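Local coordinates for protein dipeptide Epimerase (Enterococcus faecalis V583, PDB 3JVA) that belongs to the mandelate racemase/muconate lactonizing enzyme family of the enolase superfamily and holds a magnesium ion in its barrel domain, at residues N127-D132 with T315-D320; K146-V151 with R177-F182; L153-L158 with A338-E343. One frame throughout, in Å; residues are numbered along the deposited sequence.

Interaction 1. Residues N127-D132 with T315-D320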
ATOM      1  N   ASN B 127     -31.271  -8.207 -31.051  1.00 26.27           N
ATOM      2  CA  ASN B 127     -32.630  -8.669 -30.781  1.00 26.28           C
ATOM      3  C   ASN B 127     -32.666 -10.181 -30.582  1.00 27.57           C
ATOM      4  O   ASN B 127     -33.723 -10.804 -30.653  1.00 27.08           O
ATOM      5  CB  ASN B 127     -33.563  -8.280 -31.930  1.00 28.14           C
ATOM      6  CG  ASN B 127     -33.209  -8.972 -33.231  1.00 30.22           C
ATOM      7  OD1 ASN B 127     -32.198  -9.663 -33.325  1.00 26.94           O
ATOM      8  ND2 ASN B 127     -34.041  -8.781 -34.246  1.00 32.93           N
ATOM      9  N   GLN B 128     -31.503 -10.766 -30.333  1.00 25.97           N
ATOM     10  CA  GLN B 128     -31.408 -12.203 -30.119  1.00 26.33           C
ATOM     11  C   GLN B 128     -30.155 -12.498 -29.307  1.00 25.42           C
ATOM     12  O   GLN B 128     -29.275 -11.644 -29.183  1.00 26.59           O
ATOM     13  CB  GLN B 128     -31.334 -12.930 -31.465  1.00 25.48           C
ATOM     14  CG  GLN B 128     -30.056 -12.641 -32.244  1.00 28.25           C
ATOM     15  CD  GLN B 128     -30.069 -13.235 -33.643  1.00 30.03           C
ATOM     16  OE1 GLN B 128     -29.029 -13.348 -34.286  1.00 33.22           O
ATOM     17  NE2 GLN B 128     -31.250 -13.602 -34.125  1.00 30.50           N
ATOM     18  N   VAL B 129     -30.072 -13.704 -28.759  1.00 24.88           N
ATOM     19  CA  VAL B 129     -28.907 -14.083 -27.974  1.00 25.14           C
ATOM     20  C   VAL B 129     -28.703 -15.596 -27.987  1.00 25.18           C
ATOM     21  O   VAL B 129     -29.659 -16.364 -27.967  1.00 25.78           O
ATOM     22  CB  VAL B 129     -29.033 -13.565 -26.517  1.00 27.58           C
ATOM     23  CG1 VAL B 129     -30.247 -14.171 -25.844  1.00 26.59           C
ATOM     24  CG2 VAL B 129     -27.760 -13.871 -25.739  1.00 27.49           C
ATOM     25  N   ILE B 130     -27.443 -16.010 -28.054  1.00 23.72           N
ATOM     26  CA  ILE B 130     -27.082 -17.421 -28.069  1.00 23.52           C
ATOM     27  C   ILE B 130     -26.844 -17.928 -26.656  1.00 21.61           C
ATOM     28  O   ILE B 130     -26.075 -17.341 -25.901  1.00 22.67           O
ATOM     29  CB  ILE B 130     -25.789 -17.654 -28.879  1.00 24.60           C
ATOM     30  CG1 ILE B 130     -26.014 -17.258 -30.341  1.00 27.58           C
ATOM     31  CG2 ILE B 130     -25.362 -19.118 -28.767  1.00 26.47           C
ATOM     32  CD1 ILE B 130     -24.746 -17.240 -31.172  1.00 28.36           C
ATOM     33  N   THR B 131     -27.504 -19.017 -26.294  1.00 20.29           N
ATOM     34  CA  THR B 131     -27.310 -19.578 -24.971  1.00 20.89           C
ATOM     35  C   THR B 131     -26.639 -20.935 -25.038  1.00 22.47           C
ATOM     36  O   THR B 131     -26.702 -21.626 -26.059  1.00 21.41           O
ATOM     37  CB  THR B 131     -28.641 -19.761 -24.210  1.00 21.46           C
ATOM     38  OG1 THR B 131     -28.375 -20.378 -22.944  1.00 21.43           O
ATOM     39  CG2 THR B 131     -29.604 -20.651 -25.000  1.00 19.55           C
ATOM     40  N   ASP B 132     -25.969 -21.302 -23.952  1.00 22.79           N
ATOM     41  CA  ASP B 132     -25.351 -22.615 -23.877  1.00 22.63           C
ATOM     42  C   ASP B 132     -26.463 -23.481 -23.305  1.00 22.44           C
ATOM     43  O   ASP B 132     -27.606 -23.034 -23.164  1.00 22.90           O
ATOM     44  CB  ASP B 132     -24.155 -22.623 -22.905  1.00 22.62           C
ATOM     45  CG  ASP B 132     -24.547 -22.262 -21.467  1.00 23.49           C
ATOM     46  OD1 ASP B 132     -25.679 -22.581 -21.034  1.00 21.92           O
ATOM     47  OD2 ASP B 132     -23.705 -21.673 -20.754  1.00 22.70           O
ATOM     48  N   THR B 315     -21.694 -10.708 -22.851  1.00 20.80           N
ATOM     49  CA  THR B 315     -21.248 -11.490 -23.992  1.00 22.09           C
ATOM     50  C   THR B 315     -21.516 -12.983 -23.976  1.00 22.40           C
ATOM     51  O   THR B 315     -21.314 -13.653 -24.988  1.00 23.50           O
ATOM     52  CB  THR B 315     -19.753 -11.289 -24.185  1.00 22.64           C
ATOM     53  OG1 THR B 315     -19.068 -11.776 -23.028  1.00 22.90           O
ATOM     54  CG2 THR B 315     -19.443  -9.815 -24.364  1.00 21.26           C
ATOM     55  N   ARG B 316     -21.944 -13.501 -22.830  1.00 21.01           N
ATOM     56  CA  ARG B 316     -22.245 -14.919 -22.687  1.00 22.20           C
ATOM     57  C   ARG B 316     -23.595 -15.088 -22.008  1.00 22.20           C
ATOM     58  O   ARG B 316     -24.020 -14.228 -21.241  1.00 21.24           O
ATOM     59  CB  ARG B 316     -21.173 -15.616 -21.845  1.00 20.13           C
ATOM     60  CG  ARG B 316     -19.782 -15.628 -22.467  1.00 23.13           C
ATOM     61  CD  ARG B 316     -18.842 -16.452 -21.602  1.00 22.45           C
ATOM     62  NE  ARG B 316     -17.517 -16.639 -22.191  1.00 24.77           N
ATOM     63  CZ  ARG B 316     -16.508 -15.780 -22.087  1.00 25.53           C
ATOM     64  NH1 ARG B 316     -16.652 -14.645 -21.411  1.00 24.22           N
ATOM     65  NH2 ARG B 316     -15.339 -16.070 -22.646  1.00 24.94           N
ATOM     66  N   ALA B 317     -24.267 -16.200 -22.291  1.00 21.73           N
ATOM     67  CA  ALA B 317     -25.563 -16.466 -21.688  1.00 21.00           C
ATOM     68  C   ALA B 317     -25.743 -17.941 -21.355  1.00 21.71           C
ATOM     69  O   ALA B 317     -25.412 -18.819 -22.154  1.00 22.89           O
ATOM     70  CB  ALA B 317     -26.676 -15.996 -22.617  1.00 23.29           C
ATOM     71  N   ASP B 318     -26.249 -18.197 -20.156  1.00 19.75           N
ATOM     72  CA  ASP B 318     -26.519 -19.546 -19.676  1.00 22.48           C
ATOM     73  C   ASP B 318     -27.981 -19.469 -19.250  1.00 20.73           C
ATOM     74  O   ASP B 318     -28.296 -19.463 -18.064  1.00 19.96           O
ATOM     75  CB  ASP B 318     -25.606 -19.872 -18.485  1.00 23.17           C
ATOM     76  CG  ASP B 318     -25.896 -21.231 -17.876  1.00 25.76           C
ATOM     77  OD1 ASP B 318     -26.277 -22.152 -18.627  1.00 25.01           O
ATOM     78  OD2 ASP B 318     -25.732 -21.381 -16.645  1.00 26.05           O
ATOM     79  N   LEU B 319     -28.862 -19.390 -20.243  1.00 20.97           N
ATOM     80  CA  LEU B 319     -30.302 -19.257 -20.008  1.00 21.14           C
ATOM     81  C   LEU B 319     -31.027 -20.448 -20.617  1.00 21.09           C
ATOM     82  O   LEU B 319     -31.707 -20.321 -21.631  1.00 21.59           O
ATOM     83  CB  LEU B 319     -30.792 -17.955 -20.647  1.00 19.76           C
ATOM     84  CG  LEU B 319     -30.051 -16.692 -20.197  1.00 20.03           C
ATOM     85  CD1 LEU B 319     -30.471 -15.515 -21.064  1.00 20.44           C
ATOM     86  CD2 LEU B 319     -30.342 -16.416 -18.722  1.00 21.15           C
ATOM     87  N   ASP B 320     -30.890 -21.597 -19.965  1.00 21.30           N
ATOM     88  CA  ASP B 320     -31.462 -22.847 -20.452  1.00 21.11           C
ATOM     89  C   ASP B 320     -32.594 -23.437 -19.617  1.00 22.66           C
ATOM     90  O   ASP B 320     -33.028 -24.557 -19.874  1.00 20.88           O
ATOM     91  CB  ASP B 320     -30.336 -23.880 -20.551  1.00 20.90           C
ATOM     92  CG  ASP B 320     -29.685 -24.163 -19.205  1.00 25.91           C
ATOM     93  OD1 ASP B 320     -29.890 -23.376 -18.248  1.00 24.33           O
ATOM     94  OD2 ASP B 320     -28.954 -25.168 -19.100  1.00 25.89           O
TER
HETATM   95  O   HOH W   1     -24.327 -15.154 -25.742  1.00 25.12           O
HETATM   96  O   HOH W   2     -23.318 -18.095 -24.482  1.00 28.28           O
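Thr131 and Asp132 meet the chain at Ala317 to Leu319 through two direct hydrogen bonds. The backbone N of Asp132 donates to Ala317 O at 3.1 Å. The N of Leu319 donates to Thr131 OG1 at 2.9 Å, with an angle of 150° at the hydrogen. That hydroxyl is used twice, because its own proton goes to Asp132 O at 2.8 Å. With OG1 anti to the backbone N (chi1 177°), the oxygen sits beside its own carbonyl carbon and can serve both partners. Ile130 O is reached through water. Water 2 takes the N-H of Ala317 N at 3.0 Å and lies within bonding distance of Ile130 O. Water 1 is also close to Ile130 O, and weakly to Thr315 O. Beside these bonds, Val129 CG2 lies 3.9 Å from Ala317 CB.

Two carboxylates also come together. Asp132 OD1 is 2.5 Å from Asp318 OD1, with their planes 58° apart. Asp132 OD2 has its own partner in a salt bridge to Arg187, and Asp320 OD2 accepts from Thr134 N. The nearest atom of the Asp318 side chain is about 6 Å from the magnesium ion. Strands 128-134 and 314-317 are the first and last of the barrel's parallel run, and their meeting closes the TIM-type barrel of the enolase superfamily.

Interaction 2. Residues K146-V151 with R177-F182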
ATOM      1  N   LYS B 146     -25.422 -37.253 -24.423  1.00 29.02           N
ATOM      2  CA  LYS B 146     -26.294 -36.088 -24.314  1.00 29.13           C
ATOM      3  C   LYS B 146     -25.633 -34.912 -25.023  1.00 27.36           C
ATOM      4  O   LYS B 146     -26.302 -34.121 -25.681  1.00 28.30           O
ATOM      5  CB  LYS B 146     -26.558 -35.739 -22.849  1.00 31.97           C
ATOM      6  CG  LYS B 146     -27.355 -36.793 -22.095  1.00 34.55           C
ATOM      7  CD  LYS B 146     -27.662 -36.348 -20.671  1.00 38.46           C
ATOM      8  CE  LYS B 146     -26.391 -35.981 -19.912  1.00 38.26           C
ATOM      9  NZ  LYS B 146     -26.670 -35.630 -18.497  1.00 38.43           N
ATOM     10  N   ALA B 147     -24.312 -34.810 -24.895  1.00 27.35           N
ATOM     11  CA  ALA B 147     -23.572 -33.736 -25.546  1.00 26.41           C
ATOM     12  C   ALA B 147     -23.765 -33.811 -27.060  1.00 26.04           C
ATOM     13  O   ALA B 147     -24.055 -32.802 -27.708  1.00 24.29           O
ATOM     14  CB  ALA B 147     -22.089 -33.831 -25.197  1.00 25.37           C
ATOM     15  N   VAL B 148     -23.609 -35.002 -27.632  1.00 25.99           N
ATOM     16  CA  VAL B 148     -23.788 -35.128 -29.073  1.00 27.34           C
ATOM     17  C   VAL B 148     -25.211 -34.727 -29.448  1.00 26.25           C
ATOM     18  O   VAL B 148     -25.418 -34.031 -30.436  1.00 27.23           O
ATOM     19  CB  VAL B 148     -23.486 -36.566 -29.582  1.00 29.56           C
ATOM     20  CG1 VAL B 148     -22.039 -36.929 -29.274  1.00 28.86           C
ATOM     21  CG2 VAL B 148     -24.425 -37.564 -28.952  1.00 33.85           C
ATOM     22  N   GLU B 149     -26.189 -35.139 -28.646  1.00 27.32           N
ATOM     23  CA  GLU B 149     -27.580 -34.789 -28.923  1.00 27.99           C
ATOM     24  C   GLU B 149     -27.778 -33.274 -28.963  1.00 27.01           C
ATOM     25  O   GLU B 149     -28.418 -32.751 -29.874  1.00 25.47           O
ATOM     26  CB  GLU B 149     -28.510 -35.407 -27.872  1.00 30.88           C
ATOM     27  CG  GLU B 149     -28.564 -36.929 -27.926  1.00 34.74           C
ATOM     28  CD  GLU B 149     -29.433 -37.539 -26.839  1.00 37.91           C
ATOM     29  OE1 GLU B 149     -29.508 -38.784 -26.775  1.00 41.21           O
ATOM     30  OE2 GLU B 149     -30.040 -36.784 -26.049  1.00 39.59           O
ATOM     31  N   LYS B 150     -27.218 -32.570 -27.981  1.00 26.75           N
ATOM     32  CA  LYS B 150     -27.358 -31.115 -27.918  1.00 26.34           C
ATOM     33  C   LYS B 150     -26.636 -30.435 -29.071  1.00 25.22           C
ATOM     34  O   LYS B 150     -27.112 -29.436 -29.611  1.00 24.86           O
ATOM     35  CB  LYS B 150     -26.816 -30.580 -26.587  1.00 26.78           C
ATOM     36  CG  LYS B 150     -27.368 -31.290 -25.358  1.00 28.46           C
ATOM     37  CD  LYS B 150     -28.888 -31.368 -25.381  1.00 27.18           C
ATOM     38  CE  LYS B 150     -29.403 -32.133 -24.171  1.00 30.33           C
ATOM     39  NZ  LYS B 150     -30.874 -32.343 -24.224  1.00 29.85           N
ATOM     40  N   VAL B 151     -25.482 -30.970 -29.452  1.00 25.08           N
ATOM     41  CA  VAL B 151     -24.737 -30.391 -30.557  1.00 26.44           C
ATOM     42  C   VAL B 151     -25.547 -30.523 -31.845  1.00 26.87           C
ATOM     43  O   VAL B 151     -25.553 -29.617 -32.680  1.00 26.65           O
ATOM     44  CB  VAL B 151     -23.365 -31.079 -30.721  1.00 26.45           C
ATOM     45  CG1 VAL B 151     -22.723 -30.663 -32.041  1.00 26.97           C
ATOM     46  CG2 VAL B 151     -22.462 -30.699 -29.551  1.00 27.15           C
ATOM     47  N   ARG B 177     -15.584 -34.176 -24.432  1.00 29.91           N
ATOM     48  CA  ARG B 177     -14.693 -33.625 -25.445  1.00 30.94           C
ATOM     49  C   ARG B 177     -14.464 -34.584 -26.608  1.00 31.19           C
ATOM     50  O   ARG B 177     -14.568 -34.192 -27.769  1.00 31.60           O
ATOM     51  CB  ARG B 177     -13.341 -33.237 -24.829  1.00 29.17           C
ATOM     52  CG  ARG B 177     -12.349 -32.667 -25.838  1.00 28.70           C
ATOM     53  CD  ARG B 177     -12.919 -31.446 -26.546  1.00 27.81           C
ATOM     54  NE  ARG B 177     -12.935 -30.264 -25.689  1.00 28.29           N
ATOM     55  CZ  ARG B 177     -13.692 -29.194 -25.908  1.00 28.12           C
ATOM     56  NH1 ARG B 177     -14.508 -29.160 -26.953  1.00 27.86           N
ATOM     57  NH2 ARG B 177     -13.617 -28.146 -25.097  1.00 27.36           N
ATOM     58  N   GLU B 178     -14.153 -35.837 -26.301  1.00 32.03           N
ATOM     59  CA  GLU B 178     -13.905 -36.816 -27.354  1.00 33.07           C
ATOM     60  C   GLU B 178     -15.155 -37.081 -28.179  1.00 32.02           C
ATOM     61  O   GLU B 178     -15.068 -37.392 -29.365  1.00 30.78           O
ATOM     62  CB  GLU B 178     -13.384 -38.126 -26.756  1.00 36.71           C
ATOM     63  CG  GLU B 178     -14.228 -38.679 -25.624  1.00 42.72           C
ATOM     64  CD  GLU B 178     -13.580 -39.874 -24.946  1.00 46.46           C
ATOM     65  OE1 GLU B 178     -12.382 -39.774 -24.593  1.00 48.99           O
ATOM     66  OE2 GLU B 178     -14.264 -40.907 -24.761  1.00 46.92           O
ATOM     67  N   ALA B 179     -16.320 -36.942 -27.555  1.00 30.64           N
ATOM     68  CA  ALA B 179     -17.571 -37.185 -28.254  1.00 28.90           C
ATOM     69  C   ALA B 179     -17.945 -36.085 -29.243  1.00 29.14           C
ATOM     70  O   ALA B 179     -18.387 -36.376 -30.355  1.00 29.03           O
ATOM     71  CB  ALA B 179     -18.700 -37.382 -27.248  1.00 30.85           C
ATOM     72  N   VAL B 180     -17.753 -34.825 -28.858  1.00 27.00           N
ATOM     73  CA  VAL B 180     -18.134 -33.716 -29.729  1.00 26.60           C
ATOM     74  C   VAL B 180     -17.018 -32.933 -30.424  1.00 25.82           C
ATOM     75  O   VAL B 180     -17.292 -32.076 -31.256  1.00 26.19           O
ATOM     76  CB  VAL B 180     -19.020 -32.711 -28.958  1.00 26.66           C
ATOM     77  CG1 VAL B 180     -20.181 -33.451 -28.293  1.00 27.22           C
ATOM     78  CG2 VAL B 180     -18.185 -31.972 -27.917  1.00 27.28           C
ATOM     79  N   GLY B 181     -15.764 -33.207 -30.092  1.00 27.07           N
ATOM     80  CA  GLY B 181     -14.689 -32.483 -30.752  1.00 28.03           C
ATOM     81  C   GLY B 181     -14.302 -31.183 -30.073  1.00 29.48           C
ATOM     82  O   GLY B 181     -14.916 -30.781 -29.084  1.00 29.28           O
ATOM     83  N   PHE B 182     -13.300 -30.508 -30.630  1.00 28.99           N
ATOM     84  CA  PHE B 182     -12.787 -29.269 -30.056  1.00 30.72           C
ATOM     85  C   PHE B 182     -13.417 -27.951 -30.491  1.00 30.47           C
ATOM     86  O   PHE B 182     -13.035 -26.898 -29.984  1.00 32.27           O
ATOM     87  CB  PHE B 182     -11.272 -29.213 -30.271  1.00 31.52           C
ATOM     88  CG  PHE B 182     -10.521 -30.209 -29.439  1.00 33.39           C
ATOM     89  CD1 PHE B 182     -10.042 -29.862 -28.180  1.00 35.06           C
ATOM     90  CD2 PHE B 182     -10.365 -31.517 -29.878  1.00 35.67           C
ATOM     91  CE1 PHE B 182      -9.421 -30.808 -27.365  1.00 36.30           C
ATOM     92  CE2 PHE B 182      -9.748 -32.470 -29.073  1.00 36.69           C
ATOM     93  CZ  PHE B 182      -9.276 -32.114 -27.815  1.00 37.08           C
TER
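Val180 fits against the helix 140-152 where Ala147, Val148 and Val151 line one side of it. Its CG1 does most of the touching. That methyl lies 3.7 Å from Ala147 CB and 3.8 Å from Val151 CG2, and it also comes 3.8 Å from the backbone N of Val148. CG1 stands anti to the carbonyl carbon of Val180 (chi1 -52°), which aims it at the other helix. Val151 meets it with CG2, which is likewise anti to its carbonyl carbon. The two valines meet at an oblique angle. Of the touching residues, Ala147 is the buried one; it also packs on Leu158 of the neighbouring strand.

The other side of the contact is thinner. There a single pair of methyls meets, Val148 CG1 and Ala179 CB at 3.9 Å, with Ala179 O nearby. Beyond Val180 the chain leaves the helix at Gly181, whose phi is positive, and turns away from helix 140-152. Arg177 holds this turn from its own side. Its NH1 donates to Gly181 O at 2.7 Å, close to the guanidinium plane, and also bonds Ile184 O. NE and NH2 bond Tyr209 O and Gln210 O. Its CD sits over the centre of one face of the Phe182 ring. Between the two segments no hydrogen bond forms. The contact between them is made of small apolar groups, so it probably rests on close fit and the burial of methyl groups.

Interaction 3. Residues L153-L158 with A338-E343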
ATOM      1  N   LEU B 153     -28.562 -30.379 -32.027  1.00 29.27           N
ATOM      2  CA  LEU B 153     -29.615 -29.381 -31.881  1.00 30.10           C
ATOM      3  C   LEU B 153     -29.095 -27.986 -32.236  1.00 29.30           C
ATOM      4  O   LEU B 153     -29.868 -27.028 -32.332  1.00 28.78           O
ATOM      5  CB  LEU B 153     -30.148 -29.404 -30.444  1.00 32.20           C
ATOM      6  CG  LEU B 153     -31.550 -29.963 -30.171  1.00 35.86           C
ATOM      7  CD1 LEU B 153     -31.869 -31.130 -31.083  1.00 34.15           C
ATOM      8  CD2 LEU B 153     -31.637 -30.370 -28.709  1.00 34.00           C
ATOM      9  N   GLY B 154     -27.781 -27.872 -32.427  1.00 26.42           N
ATOM     10  CA  GLY B 154     -27.201 -26.588 -32.793  1.00 25.32           C
ATOM     11  C   GLY B 154     -26.382 -25.896 -31.715  1.00 23.75           C
ATOM     12  O   GLY B 154     -25.731 -24.882 -31.978  1.00 25.08           O
ATOM     13  N   PHE B 155     -26.407 -26.427 -30.500  1.00 23.55           N
ATOM     14  CA  PHE B 155     -25.642 -25.814 -29.417  1.00 24.70           C
ATOM     15  C   PHE B 155     -24.143 -25.876 -29.696  1.00 25.69           C
ATOM     16  O   PHE B 155     -23.627 -26.901 -30.137  1.00 25.11           O
ATOM     17  CB  PHE B 155     -25.968 -26.512 -28.096  1.00 25.28           C
ATOM     18  CG  PHE B 155     -27.331 -26.176 -27.566  1.00 25.80           C
ATOM     19  CD1 PHE B 155     -27.549 -24.977 -26.893  1.00 25.28           C
ATOM     20  CD2 PHE B 155     -28.409 -27.022 -27.794  1.00 25.81           C
ATOM     21  CE1 PHE B 155     -28.824 -24.623 -26.458  1.00 24.52           C
ATOM     22  CE2 PHE B 155     -29.691 -26.677 -27.364  1.00 26.72           C
ATOM     23  CZ  PHE B 155     -29.898 -25.474 -26.695  1.00 26.26           C
ATOM     24  N   ASP B 156     -23.451 -24.771 -29.447  1.00 26.38           N
ATOM     25  CA  ASP B 156     -22.011 -24.709 -29.669  1.00 26.77           C
ATOM     26  C   ASP B 156     -21.272 -24.548 -28.342  1.00 25.78           C
ATOM     27  O   ASP B 156     -20.043 -24.484 -28.309  1.00 25.82           O
ATOM     28  CB  ASP B 156     -21.670 -23.545 -30.607  1.00 30.05           C
ATOM     29  CG  ASP B 156     -22.037 -22.188 -30.023  1.00 34.61           C
ATOM     30  OD1 ASP B 156     -21.954 -21.181 -30.761  1.00 36.32           O
ATOM     31  OD2 ASP B 156     -22.402 -22.124 -28.829  1.00 34.90           O
ATOM     32  N   THR B 157     -22.030 -24.492 -27.250  1.00 23.17           N
ATOM     33  CA  THR B 157     -21.450 -24.334 -25.921  1.00 23.73           C
ATOM     34  C   THR B 157     -22.190 -25.196 -24.903  1.00 23.61           C
ATOM     35  O   THR B 157     -23.415 -25.115 -24.767  1.00 25.33           O
ATOM     36  CB  THR B 157     -21.499 -22.858 -25.471  1.00 23.41           C
ATOM     37  OG1 THR B 157     -20.883 -22.036 -26.472  1.00 25.92           O
ATOM     38  CG2 THR B 157     -20.759 -22.671 -24.147  1.00 23.97           C
ATOM     39  N   LEU B 158     -21.437 -26.031 -24.198  1.00 22.97           N
ATOM     40  CA  LEU B 158     -22.001 -26.915 -23.191  1.00 23.18           C
ATOM     41  C   LEU B 158     -21.443 -26.536 -21.828  1.00 24.36           C
ATOM     42  O   LEU B 158     -20.279 -26.157 -21.706  1.00 25.28           O
ATOM     43  CB  LEU B 158     -21.642 -28.370 -23.498  1.00 23.91           C
ATOM     44  CG  LEU B 158     -22.001 -28.855 -24.903  1.00 24.18           C
ATOM     45  CD1 LEU B 158     -21.421 -30.252 -25.118  1.00 24.94           C
ATOM     46  CD2 LEU B 158     -23.513 -28.855 -25.081  1.00 24.42           C
ATOM     47  N   ALA B 338     -35.636 -26.649 -27.083  1.00 28.11           N
ATOM     48  CA  ALA B 338     -34.195 -26.560 -26.874  1.00 28.70           C
ATOM     49  C   ALA B 338     -33.514 -26.082 -28.153  1.00 29.34           C
ATOM     50  O   ALA B 338     -33.351 -26.839 -29.114  1.00 28.60           O
ATOM     51  CB  ALA B 338     -33.641 -27.921 -26.450  1.00 29.16           C
ATOM     52  N   LYS B 339     -33.134 -24.810 -28.154  1.00 29.84           N
ATOM     53  CA  LYS B 339     -32.473 -24.169 -29.290  1.00 29.69           C
ATOM     54  C   LYS B 339     -31.443 -23.201 -28.717  1.00 29.78           C
ATOM     55  O   LYS B 339     -31.689 -22.567 -27.689  1.00 29.88           O
ATOM     56  CB  LYS B 339     -33.493 -23.385 -30.127  1.00 31.48           C
ATOM     57  CG  LYS B 339     -34.312 -22.373 -29.316  1.00 33.99           C
ATOM     58  CD  LYS B 339     -35.044 -21.348 -30.187  1.00 37.00           C
ATOM     59  CE  LYS B 339     -35.684 -20.242 -29.329  1.00 32.70           C
ATOM     60  NZ  LYS B 339     -36.097 -19.030 -30.116  1.00 35.04           N
ATOM     61  N   PRO B 340     -30.280 -23.069 -29.368  1.00 27.82           N
ATOM     62  CA  PRO B 340     -29.266 -22.145 -28.847  1.00 27.12           C
ATOM     63  C   PRO B 340     -29.578 -20.674 -29.103  1.00 27.27           C
ATOM     64  O   PRO B 340     -29.209 -19.810 -28.306  1.00 27.53           O
ATOM     65  CB  PRO B 340     -27.990 -22.598 -29.556  1.00 26.42           C
ATOM     66  CG  PRO B 340     -28.515 -23.078 -30.889  1.00 25.11           C
ATOM     67  CD  PRO B 340     -29.739 -23.875 -30.480  1.00 28.21           C
ATOM     68  N   LEU B 341     -30.262 -20.386 -30.208  1.00 26.07           N
ATOM     69  CA  LEU B 341     -30.587 -19.011 -30.545  1.00 26.87           C
ATOM     70  C   LEU B 341     -31.953 -18.566 -30.036  1.00 26.55           C
ATOM     71  O   LEU B 341     -32.993 -19.060 -30.475  1.00 27.27           O
ATOM     72  CB  LEU B 341     -30.514 -18.802 -32.061  1.00 29.08           C
ATOM     73  CG  LEU B 341     -30.760 -17.364 -32.527  1.00 30.35           C
ATOM     74  CD1 LEU B 341     -29.661 -16.454 -32.002  1.00 30.42           C
ATOM     75  CD2 LEU B 341     -30.807 -17.321 -34.046  1.00 33.65           C
ATOM     76  N   LEU B 342     -31.942 -17.625 -29.099  1.00 24.57           N
ATOM     77  CA  LEU B 342     -33.176 -17.100 -28.546  1.00 23.77           C
ATOM     78  C   LEU B 342     -33.489 -15.805 -29.290  1.00 25.08           C
ATOM     79  O   LEU B 342     -32.848 -14.773 -29.065  1.00 25.36           O
ATOM     80  CB  LEU B 342     -33.006 -16.839 -27.043  1.00 24.07           C
ATOM     81  CG  LEU B 342     -32.370 -17.985 -26.243  1.00 22.37           C
ATOM     82  CD1 LEU B 342     -32.261 -17.591 -24.772  1.00 23.57           C
ATOM     83  CD2 LEU B 342     -33.195 -19.259 -26.394  1.00 22.94           C
ATOM     84  N   GLU B 343     -34.449 -15.873 -30.209  1.00 23.49           N
ATOM     85  CA  GLU B 343     -34.843 -14.703 -30.987  1.00 26.05           C
ATOM     86  C   GLU B 343     -36.015 -14.078 -30.245  1.00 26.68           C
ATOM     87  O   GLU B 343     -37.029 -14.737 -30.013  1.00 27.25           O
ATOM     88  CB  GLU B 343     -35.248 -15.127 -32.399  1.00 25.92           C
ATOM     89  CG  GLU B 343     -34.180 -15.953 -33.094  1.00 28.13           C
ATOM     90  CD  GLU B 343     -34.522 -16.259 -34.540  1.00 31.35           C
ATOM     91  OE1 GLU B 343     -34.534 -15.320 -35.365  1.00 33.05           O
ATOM     92  OE2 GLU B 343     -34.783 -17.438 -34.848  1.00 33.74           O
TER
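The backbones come closest at Phe155 and Pro340, whose CA atoms are 5.2 Å apart, and no hydrogen bond passes between the two segments. Phe155 carries much of the contact. Its CG stands anti to the carbonyl carbon, beside the backbone N (chi1 -73°), and this brings the ring against Pro340 and the backbone of Lys339. Pro340 lies across one ring face. Its CD is 4.0 Å from the centroid and only 7° off the normal, a CH-pi contact. Pro340 N is over the same face but nearer the rim. Pro340 CB approaches Phe155 CD1 at 3.6 Å, while the far end of the ring, CZ, comes 3.4 Å from Lys339 C.

Helix 140-152 ends just before this point. Gly154 closes it in a Schellman motif, with positive phi and two bonds back into the last turn. Residues 153-156 form the loop that leads from helix 140-152 into strand 157-161, the second parallel strand of the TIM-type barrel. Segment 338-343 leads into strand 341-343, which adds antiparallel to strand 128-134. The ring of Phe155 also touches Lys150 and Ile133, so it lies between the helix end and the sheet.

The rest of the contact lies at the exposed loop. Pro340 CG sits 3.5 Å from Gly154 O, and Pro340 CD is near Leu153 O. Farther along, Leu153 CD2 packs on Ala338 CB at 3.9 Å, and Ala338 also touches Phe323. Within segment 153-158, Thr157 OG1 donates to Asp156 OD2 at 2.8 Å, reaching it from above the carboxylate plane.

In the fold
Interaction 1 is a buried contact, the nearest of the three to the chain's centre. Interactions 2 and 3 lie at the surface, 2 the farthest out. Their chemistry follows: carboxylates, backbone bonds and waters in interaction 1, methyl packing between helices in interaction 2, and a ring on a proline in interaction 3. Interactions 1 and 3 share a sheet and touch directly; Thr131 N lies 2.8 Å from Pro340 O, a probable hydrogen bond. Interactions 2 and 3 are joined at the end of helix 140-152, where Lys150 O lies 3.2 Å from Phe155 N, a probable hydrogen bond. Interactions 1 and 2 do not touch, and their nearest atoms are about 8 Å apart.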